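Local coordinates for protein importin subunit beta-1 (Saccharomyces cerevisiae, PDB 5OWU) that carries proteins into the nucleus by associating with importin alpha, the subunit that binds the classical nuclear localization signal of the cargo, at residues A[572-577]-A[615-620]; A[601-606]-A[637-642]; A[645-648]-A[654-657]. One frame throughout, in Å; residues are numbered along the deposited sequence. Where two conformers were deposited one is given.

Interaction 1: residues A[572-577]-A[615-620]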
ATOM      1  N   LEU A 572     -25.840   1.432   1.474  1.00 33.17           N
ATOM      2  CA  LEU A 572     -26.595   2.549   0.906  1.00 27.82           C
ATOM      3  C   LEU A 572     -26.687   3.711   1.888  1.00 24.76           C
ATOM      4  O   LEU A 572     -26.521   4.877   1.505  1.00 24.39           O
ATOM      5  CB  LEU A 572     -27.992   2.085   0.497  1.00 25.56           C
ATOM      6  CG  LEU A 572     -28.976   3.188   0.106  1.00 29.52           C
ATOM      7  CD1 LEU A 572     -28.430   4.029  -1.065  1.00 30.00           C
ATOM      8  CD2 LEU A 572     -30.318   2.586  -0.249  1.00 30.70           C
ATOM      9  N   GLN A 573     -26.963   3.421   3.160  1.00 25.71           N
ATOM     10  CA  GLN A 573     -27.037   4.498   4.142  1.00 26.34           C
ATOM     11  C   GLN A 573     -25.679   5.167   4.322  1.00 24.24           C
ATOM     12  O   GLN A 573     -25.601   6.383   4.517  1.00 25.83           O
ATOM     13  CB  GLN A 573     -27.556   3.964   5.475  1.00 28.20           C
ATOM     14  CG  GLN A 573     -28.993   3.493   5.402  1.00 24.38           C
ATOM     15  CD  GLN A 573     -29.526   3.071   6.748  1.00 33.85           C
ATOM     16  OE1 GLN A 573     -28.921   2.255   7.436  1.00 34.44           O
ATOM     17  NE2 GLN A 573     -30.665   3.629   7.132  1.00 35.66           N
ATOM     18  N   SER A 574     -24.601   4.384   4.263  1.00 29.27           N
ATOM     19  CA  SER A 574     -23.256   4.953   4.293  1.00 32.81           C
ATOM     20  C   SER A 574     -23.026   5.895   3.108  1.00 30.94           C
ATOM     21  O   SER A 574     -22.550   7.023   3.285  1.00 31.22           O
ATOM     22  CB  SER A 574     -22.232   3.815   4.313  1.00 33.47           C
ATOM     23  OG  SER A 574     -20.904   4.288   4.163  1.00 39.69           O
ATOM     24  N   ASN A 575     -23.368   5.454   1.892  1.00 27.50           N
ATOM     25  CA  ASN A 575     -23.244   6.320   0.717  1.00 22.65           C
ATOM     26  C   ASN A 575     -23.995   7.627   0.921  1.00 26.85           C
ATOM     27  O   ASN A 575     -23.466   8.725   0.661  1.00 29.99           O
ATOM     28  CB  ASN A 575     -23.780   5.613  -0.536  1.00 24.70           C
ATOM     29  CG  ASN A 575     -23.076   4.296  -0.838  1.00 29.18           C
ATOM     30  OD1 ASN A 575     -23.639   3.434  -1.517  1.00 36.63           O
ATOM     31  ND2 ASN A 575     -21.856   4.130  -0.339  1.00 40.62           N
ATOM     32  N   ILE A 576     -25.242   7.520   1.395  1.00 26.50           N
ATOM     33  CA  ILE A 576     -26.066   8.702   1.621  1.00 21.60           C
ATOM     34  C   ILE A 576     -25.403   9.622   2.636  1.00 28.08           C
ATOM     35  O   ILE A 576     -25.323  10.837   2.439  1.00 27.63           O
ATOM     36  CB  ILE A 576     -27.474   8.287   2.086  1.00 25.00           C
ATOM     37  CG1 ILE A 576     -28.215   7.562   0.955  1.00 29.63           C
ATOM     38  CG2 ILE A 576     -28.281   9.504   2.545  1.00 29.40           C
ATOM     39  CD1 ILE A 576     -29.453   6.826   1.422  1.00 29.59           C
ATOM     40  N   LEU A 577     -24.954   9.062   3.758  1.00 31.69           N
ATOM     41  CA  LEU A 577     -24.401   9.894   4.821  1.00 33.03           C
ATOM     42  C   LEU A 577     -23.111  10.576   4.374  1.00 31.97           C
ATOM     43  O   LEU A 577     -22.843  11.717   4.760  1.00 33.21           O
ATOM     44  CB  LEU A 577     -24.178   9.051   6.081  1.00 29.57           C
ATOM     45  CG  LEU A 577     -25.472   8.608   6.781  1.00 31.41           C
ATOM     46  CD1 LEU A 577     -25.225   7.462   7.737  1.00 34.25           C
ATOM     47  CD2 LEU A 577     -26.138   9.766   7.511  1.00 27.56           C
ATOM     48  N   GLU A 615     -22.447   3.743  12.445  1.00 50.48           N
ATOM     49  CA  GLU A 615     -22.229   4.832  13.395  1.00 46.81           C
ATOM     50  C   GLU A 615     -21.040   5.695  12.995  1.00 33.55           C
ATOM     51  O   GLU A 615     -21.003   6.883  13.316  1.00 38.65           O
ATOM     52  CB  GLU A 615     -22.043   4.290  14.817  1.00 37.70           C
ATOM     53  CG  GLU A 615     -20.860   3.356  15.012  1.00 39.13           C
ATOM     54  CD  GLU A 615     -20.656   2.962  16.472  1.00 53.07           C
ATOM     55  OE1 GLU A 615     -21.234   3.618  17.370  1.00 49.58           O
ATOM     56  OE2 GLU A 615     -19.912   1.991  16.719  1.00 48.67           O
ATOM     57  N   ASP A 616     -20.057   5.117  12.309  1.00 34.58           N
ATOM     58  CA  ASP A 616     -18.921   5.899  11.833  1.00 40.20           C
ATOM     59  C   ASP A 616     -19.372   6.991  10.865  1.00 44.03           C
ATOM     60  O   ASP A 616     -19.016   8.170  11.018  1.00 36.85           O
ATOM     61  CB  ASP A 616     -17.909   4.963  11.171  1.00 52.37           C
ATOM     62  CG  ASP A 616     -16.549   5.596  11.009  1.00 65.62           C
ATOM     63  OD1 ASP A 616     -16.054   6.194  11.988  1.00 64.94           O
ATOM     64  OD2 ASP A 616     -15.973   5.491   9.903  1.00 68.31           O
ATOM     65  N   ASP A 617     -20.169   6.617   9.860  1.00 41.33           N
ATOM     66  CA  ASP A 617     -20.678   7.596   8.905  1.00 34.87           C
ATOM     67  C   ASP A 617     -21.645   8.578   9.560  1.00 34.92           C
ATOM     68  O   ASP A 617     -21.712   9.752   9.156  1.00 32.85           O
ATOM     69  CB  ASP A 617     -21.341   6.867   7.742  1.00 41.17           C
ATOM     70  CG  ASP A 617     -20.367   5.967   7.000  1.00 42.95           C
ATOM     71  OD1 ASP A 617     -19.236   6.419   6.719  1.00 46.08           O
ATOM     72  OD2 ASP A 617     -20.721   4.806   6.726  1.00 51.93           O
ATOM     73  N   VAL A 618     -22.384   8.131  10.579  1.00 30.57           N
ATOM     74  CA  VAL A 618     -23.250   9.047  11.312  1.00 33.05           C
ATOM     75  C   VAL A 618     -22.411  10.079  12.046  1.00 29.09           C
ATOM     76  O   VAL A 618     -22.744  11.266  12.070  1.00 28.82           O
ATOM     77  CB  VAL A 618     -24.162   8.277  12.284  1.00 40.95           C
ATOM     78  CG1 VAL A 618     -24.988   9.248  13.116  1.00 32.48           C
ATOM     79  CG2 VAL A 618     -25.076   7.325  11.524  1.00 45.02           C
ATOM     80  N   PHE A 619     -21.320   9.642  12.666  1.00 27.79           N
ATOM     81  CA  PHE A 619     -20.437  10.565  13.365  1.00 27.83           C
ATOM     82  C   PHE A 619     -19.803  11.550  12.398  1.00 31.40           C
ATOM     83  O   PHE A 619     -19.627  12.724  12.731  1.00 30.24           O
ATOM     84  CB  PHE A 619     -19.360   9.787  14.119  1.00 33.54           C
ATOM     85  CG  PHE A 619     -19.726   9.482  15.537  1.00 32.07           C
ATOM     86  CD1 PHE A 619     -20.738   8.586  15.830  1.00 42.48           C
ATOM     87  CD2 PHE A 619     -19.059  10.099  16.580  1.00 38.94           C
ATOM     88  CE1 PHE A 619     -21.080   8.312  17.148  1.00 39.93           C
ATOM     89  CE2 PHE A 619     -19.391   9.825  17.892  1.00 38.59           C
ATOM     90  CZ  PHE A 619     -20.404   8.932  18.175  1.00 35.10           C
ATOM     91  N   TYR A 620     -19.436  11.088  11.198  1.00 37.41           N
ATOM     92  CA  TYR A 620     -18.920  12.004  10.185  0.53 31.51           C
ATOM     93  C   TYR A 620     -19.945  13.083   9.853  1.00 29.27           C
ATOM     94  O   TYR A 620     -19.601  14.269   9.732  1.00 30.28           O
ATOM     95  CB  TYR A 620     -18.524  11.228   8.923  0.53 36.90           C
ATOM     96  CG  TYR A 620     -17.143  10.595   8.978  0.53 40.86           C
ATOM     97  CD1 TYR A 620     -16.026  11.346   9.328  0.53 48.56           C
ATOM     98  CD2 TYR A 620     -16.956   9.250   8.679  0.53 44.02           C
ATOM     99  CE1 TYR A 620     -14.766  10.778   9.379  0.53 47.77           C
ATOM    100  CE2 TYR A 620     -15.695   8.673   8.728  0.53 44.27           C
ATOM    101  CZ  TYR A 620     -14.607   9.442   9.082  0.53 50.06           C
ATOM    102  OH  TYR A 620     -13.353   8.880   9.136  0.53 54.03           O
TER
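Ser574 and Asp617 meet between two nearly parallel helices, and the hydroxyl of the first donates a hydrogen bond to the carboxylate of the second, Ser574 OG to Asp617 OD2, 2.6 Å. The hydroxyl does not lie in the plane of the carboxylate; it comes down on OD2 from above, 56° out of that plane. Two torsions bring the groups together: the serine OG swings anti to its own nitrogen (chi1 172°), while Asp617, whose CB points toward the opposite helix, keeps CG anti to its carbonyl carbon. Ser574 CB also comes within 3.0 Å of Asp617 OD2, so this oxygen sits against the serine's methylene as well as its hydroxyl. The helices 563-586 and 615-629 belong to HEAT repeats 13 and 14, and their segments here run in the same direction, axes 13° apart and 9.2 Å at closest approach, the side-by-side arrangement by which equivalent helices of successive repeats stack into a solenoid. One turn on from the serine, Leu577 reaches over with one branch: its CD1 lies 3.8 Å from Val618 CG2, and also touches the CB of Asp617 at 3.9 Å. Leucine and valine side chains cross obliquely rather than lying alongside. The aspartate thus has two characters, its methylene packed on the buried leucine and its carboxylate turned to the partly exposed serine. Asp616, the residue just before Asp617, is hydrogen-bonded through OD1 to Thr658 OG1, which ties helix 615-629 onward to helix 655-669.

Interaction 2: residues A[601-606]-A[637-642]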
ATOM      1  N   LEU A 601     -32.783  12.502  12.968  1.00 41.89           N
ATOM      2  CA  LEU A 601     -32.468  11.304  12.201  1.00 36.11           C
ATOM      3  C   LEU A 601     -31.190  10.651  12.705  1.00 39.55           C
ATOM      4  O   LEU A 601     -31.132   9.428  12.899  1.00 37.86           O
ATOM      5  CB  LEU A 601     -32.358  11.667  10.721  1.00 38.17           C
ATOM      6  CG  LEU A 601     -33.632  12.235  10.109  1.00 42.17           C
ATOM      7  CD1 LEU A 601     -33.378  12.654   8.654  1.00 49.69           C
ATOM      8  CD2 LEU A 601     -34.778  11.228  10.239  1.00 53.88           C
ATOM      9  N   PHE A 602     -30.162  11.459  12.972  1.00 39.90           N
ATOM     10  CA  PHE A 602     -28.875  10.884  13.343  1.00 40.74           C
ATOM     11  C   PHE A 602     -28.991  10.114  14.653  1.00 37.82           C
ATOM     12  O   PHE A 602     -28.579   8.950  14.742  1.00 37.07           O
ATOM     13  CB  PHE A 602     -27.817  11.985  13.423  1.00 35.29           C
ATOM     14  CG  PHE A 602     -27.539  12.666  12.097  1.00 39.98           C
ATOM     15  CD1 PHE A 602     -27.776  12.013  10.892  1.00 41.75           C
ATOM     16  CD2 PHE A 602     -27.042  13.959  12.057  1.00 43.28           C
ATOM     17  CE1 PHE A 602     -27.527  12.637   9.682  1.00 41.22           C
ATOM     18  CE2 PHE A 602     -26.788  14.588  10.844  1.00 39.62           C
ATOM     19  CZ  PHE A 602     -27.030  13.924   9.657  1.00 34.91           C
ATOM     20  N   PHE A 603     -29.601  10.724  15.667  1.00 45.54           N
ATOM     21  CA  PHE A 603     -29.839   9.995  16.905  1.00 50.23           C
ATOM     22  C   PHE A 603     -30.616   8.713  16.643  1.00 45.75           C
ATOM     23  O   PHE A 603     -30.261   7.650  17.166  1.00 47.01           O
ATOM     24  CB  PHE A 603     -30.568  10.887  17.910  1.00 51.48           C
ATOM     25  CG  PHE A 603     -29.697  11.951  18.508  1.00 37.85           C
ATOM     26  CD1 PHE A 603     -28.447  11.633  19.006  1.00 44.01           C
ATOM     27  CD2 PHE A 603     -30.114  13.272  18.548  1.00 51.20           C
ATOM     28  CE1 PHE A 603     -27.633  12.610  19.549  1.00 52.68           C
ATOM     29  CE2 PHE A 603     -29.303  14.251  19.092  1.00 49.68           C
ATOM     30  CZ  PHE A 603     -28.063  13.918  19.591  1.00 44.72           C
ATOM     31  N   ARG A 604     -31.651   8.774  15.802  1.00 42.07           N
ATOM     32  CA  ARG A 604     -32.382   7.552  15.499  1.00 45.54           C
ATOM     33  C   ARG A 604     -31.440   6.506  14.922  1.00 51.29           C
ATOM     34  O   ARG A 604     -31.404   5.357  15.384  1.00 44.31           O
ATOM     35  CB  ARG A 604     -33.547   7.851  14.554  1.00 48.02           C
ATOM     36  CG  ARG A 604     -34.725   8.517  15.259  1.00 55.78           C
ATOM     37  CD  ARG A 604     -35.741   9.065  14.281  1.00 52.59           C
ATOM     38  NE  ARG A 604     -36.254   8.032  13.387  1.00 56.97           N
ATOM     39  CZ  ARG A 604     -36.992   8.277  12.309  1.00 56.81           C
ATOM     40  NH1 ARG A 604     -37.303   9.524  11.980  1.00 55.60           N
ATOM     41  NH2 ARG A 604     -37.411   7.274  11.550  1.00 56.00           N
ATOM     42  N   LEU A 605     -30.604   6.912  13.962  1.00 41.17           N
ATOM     43  CA  LEU A 605     -29.646   5.975  13.390  1.00 37.77           C
ATOM     44  C   LEU A 605     -28.712   5.429  14.457  1.00 39.59           C
ATOM     45  O   LEU A 605     -28.314   4.259  14.406  1.00 40.21           O
ATOM     46  CB  LEU A 605     -28.853   6.656  12.277  1.00 39.20           C
ATOM     47  CG  LEU A 605     -29.658   6.940  11.012  1.00 46.02           C
ATOM     48  CD1 LEU A 605     -28.901   7.903  10.114  1.00 48.26           C
ATOM     49  CD2 LEU A 605     -29.962   5.646  10.271  1.00 39.69           C
ATOM     50  N   LEU A 606     -28.346   6.263  15.434  1.00 47.20           N
ATOM     51  CA  LEU A 606     -27.445   5.808  16.487  1.00 48.80           C
ATOM     52  C   LEU A 606     -28.138   4.856  17.450  1.00 49.41           C
ATOM     53  O   LEU A 606     -27.475   4.008  18.059  1.00 50.88           O
ATOM     54  CB  LEU A 606     -26.874   7.006  17.253  1.00 43.42           C
ATOM     55  CG  LEU A 606     -25.842   7.888  16.543  1.00 47.87           C
ATOM     56  CD1 LEU A 606     -25.411   9.027  17.449  1.00 46.93           C
ATOM     57  CD2 LEU A 606     -24.622   7.090  16.090  1.00 44.98           C
ATOM     58  N   LEU A 637     -25.458  19.081  22.473  1.00 43.66           N
ATOM     59  CA  LEU A 637     -24.293  18.507  23.134  1.00 49.76           C
ATOM     60  C   LEU A 637     -24.691  17.590  24.279  1.00 49.48           C
ATOM     61  O   LEU A 637     -24.075  16.540  24.478  1.00 51.58           O
ATOM     62  CB  LEU A 637     -23.373  19.622  23.632  1.00 45.81           C
ATOM     63  CG  LEU A 637     -22.447  20.262  22.594  1.00 40.75           C
ATOM     64  CD1 LEU A 637     -21.674  21.409  23.225  1.00 46.02           C
ATOM     65  CD2 LEU A 637     -21.487  19.237  22.017  1.00 36.40           C
ATOM     66  N   GLU A 638     -25.716  17.962  25.045  1.00 65.65           N
ATOM     67  CA  GLU A 638     -26.110  17.131  26.177  1.00 67.74           C
ATOM     68  C   GLU A 638     -26.525  15.741  25.711  1.00 63.87           C
ATOM     69  O   GLU A 638     -26.061  14.728  26.246  1.00 59.70           O
ATOM     70  CB  GLU A 638     -27.246  17.794  26.954  1.00 76.58           C
ATOM     71  CG  GLU A 638     -27.503  17.139  28.305  1.00 84.47           C
ATOM     72  CD  GLU A 638     -28.895  17.414  28.846  1.00 94.07           C
ATOM     73  OE1 GLU A 638     -29.504  18.435  28.458  1.00 94.92           O
ATOM     74  OE2 GLU A 638     -29.380  16.600  29.660  1.00 98.53           O
ATOM     75  N   THR A 639     -27.401  15.673  24.705  1.00 59.78           N
ATOM     76  CA  THR A 639     -27.834  14.381  24.181  1.00 57.75           C
ATOM     77  C   THR A 639     -26.703  13.641  23.474  1.00 50.68           C
ATOM     78  O   THR A 639     -26.662  12.407  23.504  1.00 40.46           O
ATOM     79  CB  THR A 639     -29.002  14.571  23.218  1.00 62.13           C
ATOM     80  OG1 THR A 639     -30.093  15.194  23.908  1.00 68.18           O
ATOM     81  CG2 THR A 639     -29.469  13.229  22.647  1.00 62.98           C
ATOM     82  N   PHE A 640     -25.790  14.362  22.820  1.00 51.42           N
ATOM     83  CA  PHE A 640     -24.745  13.693  22.051  1.00 37.22           C
ATOM     84  C   PHE A 640     -23.618  13.175  22.937  1.00 36.93           C
ATOM     85  O   PHE A 640     -22.954  12.198  22.578  1.00 38.07           O
ATOM     86  CB  PHE A 640     -24.191  14.647  20.994  1.00 40.00           C
ATOM     87  CG  PHE A 640     -23.165  14.028  20.100  1.00 37.08           C
ATOM     88  CD1 PHE A 640     -23.449  12.874  19.394  1.00 36.13           C
ATOM     89  CD2 PHE A 640     -21.919  14.602  19.956  1.00 33.99           C
ATOM     90  CE1 PHE A 640     -22.498  12.303  18.569  1.00 41.01           C
ATOM     91  CE2 PHE A 640     -20.972  14.038  19.134  1.00 29.06           C
ATOM     92  CZ  PHE A 640     -21.257  12.891  18.442  1.00 35.81           C
ATOM     93  N   SER A 641     -23.406  13.790  24.098  1.00 47.82           N
ATOM     94  CA  SER A 641     -22.255  13.460  24.940  1.00 46.31           C
ATOM     95  C   SER A 641     -22.134  11.975  25.254  1.00 44.86           C
ATOM     96  O   SER A 641     -21.024  11.432  25.127  1.00 40.73           O
ATOM     97  CB  SER A 641     -22.329  14.280  26.236  1.00 54.59           C
ATOM     98  OG  SER A 641     -21.332  13.855  27.150  1.00 56.34           O
ATOM     99  N   PRO A 642     -23.190  11.271  25.668  1.00 46.08           N
ATOM    100  CA  PRO A 642     -23.022   9.834  25.948  1.00 47.15           C
ATOM    101  C   PRO A 642     -22.503   9.059  24.750  1.00 46.05           C
ATOM    102  O   PRO A 642     -21.562   8.259  24.883  1.00 46.50           O
ATOM    103  CB  PRO A 642     -24.437   9.393  26.365  1.00 50.85           C
ATOM    104  CG  PRO A 642     -25.124  10.646  26.785  1.00 43.56           C
ATOM    105  CD  PRO A 642     -24.565  11.727  25.922  1.00 44.18           C
TER
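Helices 595-607 and 637-649, from HEAT repeats 14 and 15, meet here around Phe603, the one residue of 601-606 that carries the contact, which reaches across to Thr639 and Phe640. The methyl group of Thr639 lies over one face of the Phe603 ring in a CH-pi contact: CG2 is 3.7 Å from the ring centroid and 20° off the ring normal, displaced toward the rim. Its closest carbon is Phe603 CZ, 3.4 Å from Thr639 CG2. That methyl is placed by a torsion that sets CG2 anti to the threonine nitrogen, with OG1 beside the nitrogen instead (chi1 -60°). At its edge the same ring meets the next residue, with Phe603 CE1 4.0 Å from Phe640 CA and Phe603 CZ 4.2 Å from Phe640 CB. The two rings meet only at their edges, Phe603 CE1 lying 4.2 Å from Phe640 CD1, and do not stack. An alanine in place of Phe603 would probably leave the Thr639 methyl and the Phe640 edge without their partner and open a gap between the two helices. Behind this contact the buried Phe640 packs edge-to-face with Phe662 and against Ile622 of helix 615-629. Apolar packing of this kind between corresponding helices of successive repeats is characteristic of the HEAT-repeat solenoid.

Interaction 3: residues A[645-648]-A[654-657]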
ATOM      1  N   LEU A 645     -18.712   9.982  24.162  1.00 47.19           N
ATOM      2  CA  LEU A 645     -17.804   9.341  25.111  1.00 41.88           C
ATOM      3  C   LEU A 645     -17.689   7.841  24.845  1.00 38.87           C
ATOM      4  O   LEU A 645     -16.582   7.281  24.830  1.00 44.16           O
ATOM      5  CB  LEU A 645     -18.278   9.605  26.543  1.00 55.26           C
ATOM      6  CG  LEU A 645     -17.689  10.835  27.245  1.00 60.03           C
ATOM      7  CD1 LEU A 645     -17.811  12.094  26.394  1.00 60.66           C
ATOM      8  CD2 LEU A 645     -18.367  11.040  28.600  1.00 63.67           C
ATOM      9  N   LYS A 646     -18.825   7.170  24.628  1.00 39.47           N
ATOM     10  CA  LYS A 646     -18.773   5.740  24.329  1.00 41.99           C
ATOM     11  C   LYS A 646     -17.939   5.468  23.081  1.00 54.90           C
ATOM     12  O   LYS A 646     -17.118   4.542  23.059  1.00 54.68           O
ATOM     13  CB  LYS A 646     -20.187   5.182  24.165  1.00 50.60           C
ATOM     14  CG  LYS A 646     -20.225   3.689  23.836  1.00 63.24           C
ATOM     15  CD  LYS A 646     -21.630   3.102  23.939  1.00 68.33           C
ATOM     16  CE  LYS A 646     -22.126   3.074  25.382  1.00 78.21           C
ATOM     17  NZ  LYS A 646     -23.309   2.184  25.567  1.00 82.12           N
ATOM     18  N   ALA A 647     -18.132   6.266  22.033  1.00 46.35           N
ATOM     19  CA  ALA A 647     -17.361   6.080  20.809  1.00 45.28           C
ATOM     20  C   ALA A 647     -15.877   6.323  21.051  1.00 44.38           C
ATOM     21  O   ALA A 647     -15.029   5.556  20.583  1.00 43.09           O
ATOM     22  CB  ALA A 647     -17.885   7.014  19.720  1.00 40.09           C
ATOM     23  N   LEU A 648     -15.547   7.394  21.774  1.00 48.26           N
ATOM     24  CA  LEU A 648     -14.150   7.711  22.042  1.00 48.48           C
ATOM     25  C   LEU A 648     -13.461   6.573  22.780  1.00 46.28           C
ATOM     26  O   LEU A 648     -12.284   6.289  22.532  1.00 45.40           O
ATOM     27  CB  LEU A 648     -14.050   9.005  22.852  1.00 50.80           C
ATOM     28  CG  LEU A 648     -14.328  10.315  22.112  1.00 40.33           C
ATOM     29  CD1 LEU A 648     -14.567  11.434  23.107  1.00 37.50           C
ATOM     30  CD2 LEU A 648     -13.178  10.678  21.179  1.00 37.76           C
ATOM     31  N   PRO A 654     -13.061   1.724  14.634  1.00 68.56           N
ATOM     32  CA  PRO A 654     -12.727   2.979  13.939  1.00 59.90           C
ATOM     33  C   PRO A 654     -13.601   4.153  14.349  1.00 51.87           C
ATOM     34  O   PRO A 654     -13.278   5.295  13.998  1.00 51.68           O
ATOM     35  CB  PRO A 654     -12.929   2.624  12.461  1.00 58.68           C
ATOM     36  CG  PRO A 654     -13.917   1.516  12.475  1.00 66.35           C
ATOM     37  CD  PRO A 654     -13.620   0.720  13.712  1.00 71.34           C
ATOM     38  N   VAL A 655     -14.684   3.912  15.089  1.00 56.37           N
ATOM     39  CA  VAL A 655     -15.562   4.998  15.512  1.00 58.41           C
ATOM     40  C   VAL A 655     -14.822   5.976  16.419  1.00 44.17           C
ATOM     41  O   VAL A 655     -15.170   7.162  16.481  1.00 41.55           O
ATOM     42  CB  VAL A 655     -16.815   4.421  16.206  1.00 50.51           C
ATOM     43  CG1 VAL A 655     -16.473   3.884  17.593  1.00 53.51           C
ATOM     44  CG2 VAL A 655     -17.922   5.460  16.281  1.00 47.62           C
ATOM     45  N   SER A 656     -13.798   5.506  17.135  1.00 43.99           N
ATOM     46  CA  SER A 656     -13.068   6.391  18.040  1.00 55.35           C
ATOM     47  C   SER A 656     -12.262   7.423  17.259  1.00 45.41           C
ATOM     48  O   SER A 656     -12.153   8.581  17.680  1.00 42.96           O
ATOM     49  CB  SER A 656     -12.155   5.575  18.956  1.00 51.23           C
ATOM     50  OG  SER A 656     -11.168   4.880  18.209  1.00 57.71           O
ATOM     51  N   ILE A 657     -11.696   7.021  16.119  1.00 36.24           N
ATOM     52  CA  ILE A 657     -10.990   7.964  15.253  1.00 35.21           C
ATOM     53  C   ILE A 657     -11.927   9.083  14.825  1.00 32.15           C
ATOM     54  O   ILE A 657     -11.585  10.273  14.881  1.00 35.94           O
ATOM     55  CB  ILE A 657     -10.412   7.242  14.023  1.00 46.53           C
ATOM     56  CG1 ILE A 657      -9.570   6.026  14.429  1.00 50.12           C
ATOM     57  CG2 ILE A 657      -9.602   8.223  13.163  1.00 41.88           C
ATOM     58  CD1 ILE A 657      -8.308   6.371  15.117  1.00 54.84           C
TER
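Val655 and Ser656, near the start of helix 655-669, pack against Ala647 and Leu648 near the end of helix 637-649, joining the two helices of HEAT repeat 15 beside the short turn that connects them. Val655 straddles the alanine with both branches. Its CG2 rests 3.8 Å from Ala647 CB, while CG1, held between the backbone nitrogen and the carbonyl carbon (chi1 73°), lies 3.7 Å from Ala647 O. Ser656 follows and turns its CB, not its hydroxyl, to the other helix: CB is 3.3 Å from Ala647 O and 3.6 Å from Leu648 O. Its OG is instead hydrogen-bonded to Ser653 O, in the connecting turn. At this point the backbones come close, Leu648 CA and Ser656 CA being 4.4 Å apart. Leu648 contributes its carbonyl here, whereas its side chain packs farther along helix 655-669, on Ala659, Val660 and Ile663. The methylene of Ser656 is small enough to sit against the carbonyls of Ala647 and Leu648 at this close approach, while the alanine methyl leaves room for Val655, and the contact rests on van der Waals packing, with the serine's polarity spent on the turn and not across the helix pair.

In the fold
The three contacts follow one another along the solenoid: interaction 1 joins HEAT repeats 13 and 14, interaction 2 joins repeats 14 and 15, and interaction 3 closes repeat 15 on itself. Their centres lie about 13 to 15 Å apart. Helix 615-629, part of interaction 1, touches both of the other contacts. Its Phe619 meets interaction 2 through CE2, 3.6 Å from Phe640 CZ, and interaction 3 through CZ, 3.5 Å from Ala647 CB. Between interactions 1 and 2, Val618 CG1 also packs 3.7 Å from Leu606 CD2, and Leu577 CD2 3.9 Å from Phe602 CE1. Interactions 2 and 3 share helix 637-649, with no other direct touch between them.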